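Local structure of kelch-like protein 7 (Homo sapiens, 3II7) at residues E121-T125 with R126-W130. The protein is the substrate-specific adapter of a CUL3-RBX1 E3 ubiquitin ligase complex that marks target proteins for degradation; this chain is its kelch-repeat domain. Numbering follows the deposited sequence.
Sequences ECYDT and RTESW
Y123 and W130, a non-hydrogen-bonded pair of an antiparallel hairpin, illustrate how the outermost strand of a kelch blade packs against its neighbour. Y123 CB sits over the indole face, 3.5 Å from the centroid of the six-membered ring of W130 and almost exactly on its normal, a textbook CH-pi contact. With CG anti to the backbone N (chi1 -179°), the Y123 ring runs on toward the turn; its CD1 lies 3.3 Å from W130 NE1, and the two ring systems meet obliquely. Beyond them, Y123 OH rests 3.4 Å from E128 CB, the two side chains running alongside each other, and one water links the hydroxyl to E128 OE2.

The turn itself is organised by D124. D124 OD1 accepts two backbone N-H groups. R126 N meets D124 OD1 at 2.9 Å, nearly along the C-O axis, whereas T127 N reaches D124 OD1 at 3.1 Å from above the carboxylate plane. D124 N donates to S129 O (2.8 Å), while E128, with positive phi (57°), and S129 both face D124, forming a G1 beta bulge. T127 OG1 and S129 OG share a hydrogen bond of 2.8 Å.

A serine in place of W130 would probably leave the Y123 methylene without its aromatic cover and L86 O without the indole N-H it now accepts. The hairpin forms the two outer strands of a propeller blade: 120-124 pairs inward with 103-107, while Y123 and W130 both touch M72 of strand 71-76 in the preceding blade.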
# COMPACT_ATOMS: atom_id res chain seq x y z
N GLU A 121 -11.41 -10.58 -1.99
CA GLU A 121 -11.93 -11.27 -0.78
C GLU A 121 -11.94 -10.27 0.37
O GLU A 121 -10.98 -9.52 0.51
CB GLU A 121 -11.03 -12.48 -0.40
CG GLU A 121 -10.82 -13.52 -1.52
CD GLU A 121 -9.96 -14.74 -1.14
OE1 GLU A 121 -8.91 -14.60 -0.47
OE2 GLU A 121 -10.31 -15.85 -1.58
N CYS A 122 -13.00 -10.25 1.19
CA CYS A 122 -12.99 -9.34 2.31
C CYS A 122 -13.30 -10.02 3.62
O CYS A 122 -14.00 -11.03 3.67
CB CYS A 122 -13.86 -8.13 2.05
SG CYS A 122 -15.54 -8.19 2.52
N TYR A 123 -12.74 -9.43 4.68
CA TYR A 123 -12.85 -9.92 6.03
C TYR A 123 -13.71 -8.96 6.80
O TYR A 123 -13.40 -7.75 6.86
CB TYR A 123 -11.46 -9.99 6.68
CG TYR A 123 -11.41 -10.51 8.12
CD1 TYR A 123 -11.65 -11.85 8.41
CD2 TYR A 123 -11.09 -9.66 9.18
CE1 TYR A 123 -11.59 -12.33 9.72
CE2 TYR A 123 -11.02 -10.13 10.49
CZ TYR A 123 -11.27 -11.46 10.76
OH TYR A 123 -11.20 -11.92 12.04
N ASP A 124 -14.80 -9.47 7.38
CA ASP A 124 -15.70 -8.65 8.18
C ASP A 124 -15.16 -8.65 9.61
O ASP A 124 -15.17 -9.68 10.27
CB ASP A 124 -17.12 -9.19 8.13
CG ASP A 124 -18.11 -8.29 8.84
OD1 ASP A 124 -17.85 -7.90 9.98
OD2 ASP A 124 -19.15 -7.97 8.25
N THR A 125 -14.66 -7.50 10.06
CA THR A 125 -13.98 -7.44 11.37
C THR A 125 -14.95 -7.63 12.54
O THR A 125 -14.51 -7.96 13.64
CB THR A 125 -13.19 -6.10 11.60
OG1 THR A 125 -14.10 -5.00 11.66
CG2 THR A 125 -12.17 -5.86 10.50
N ARG A 126 -16.25 -7.42 12.30
CA ARG A 126 -17.28 -7.61 13.35
C ARG A 126 -17.61 -9.09 13.54
O ARG A 126 -17.59 -9.59 14.66
CB ARG A 126 -18.54 -6.80 13.01
CG ARG A 126 -19.65 -6.89 14.09
CD ARG A 126 -20.78 -5.91 13.83
NE ARG A 126 -21.58 -6.27 12.65
CZ ARG A 126 -22.51 -7.24 12.62
NH1 ARG A 126 -22.78 -7.98 13.70
NH2 ARG A 126 -23.18 -7.47 11.49
N THR A 127 -17.94 -9.78 12.43
CA THR A 127 -18.27 -11.22 12.45
C THR A 127 -17.04 -12.14 12.35
O THR A 127 -17.16 -13.35 12.53
CB THR A 127 -19.23 -11.58 11.32
OG1 THR A 127 -18.65 -11.21 10.07
CG2 THR A 127 -20.56 -10.83 11.48
N GLU A 128 -15.86 -11.58 12.05
CA GLU A 128 -14.61 -12.34 11.93
C GLU A 128 -14.74 -13.45 10.89
O GLU A 128 -14.31 -14.58 11.10
CB GLU A 128 -14.16 -12.87 13.30
CG GLU A 128 -13.90 -11.75 14.30
CD GLU A 128 -13.17 -12.20 15.56
OE1 GLU A 128 -13.56 -13.24 16.14
OE2 GLU A 128 -12.22 -11.51 15.98
N SER A 129 -15.32 -13.11 9.74
CA SER A 129 -15.51 -14.05 8.67
C SER A 129 -15.06 -13.48 7.33
O SER A 129 -15.12 -12.26 7.10
CB SER A 129 -16.98 -14.44 8.60
OG SER A 129 -17.80 -13.30 8.48
N TRP A 130 -14.62 -14.38 6.45
CA TRP A 130 -14.17 -14.03 5.12
C TRP A 130 -15.25 -14.29 4.08
O TRP A 130 -16.00 -15.27 4.18
CB TRP A 130 -12.93 -14.83 4.76
CG TRP A 130 -11.67 -14.35 5.41
CD1 TRP A 130 -11.07 -14.86 6.55
CD2 TRP A 130 -10.83 -13.31 4.94
NE1 TRP A 130 -9.91 -14.16 6.81
CE2 TRP A 130 -9.73 -13.21 5.84
CE3 TRP A 130 -10.87 -12.43 3.84
CZ2 TRP A 130 -8.71 -12.26 5.68
CZ3 TRP A 130 -9.86 -11.50 3.69
CH2 TRP A 130 -8.80 -11.41 4.61
O HOH W 1 -10.78 -10.27 14.18
O HOH W 2 -12.50 -8.60 15.38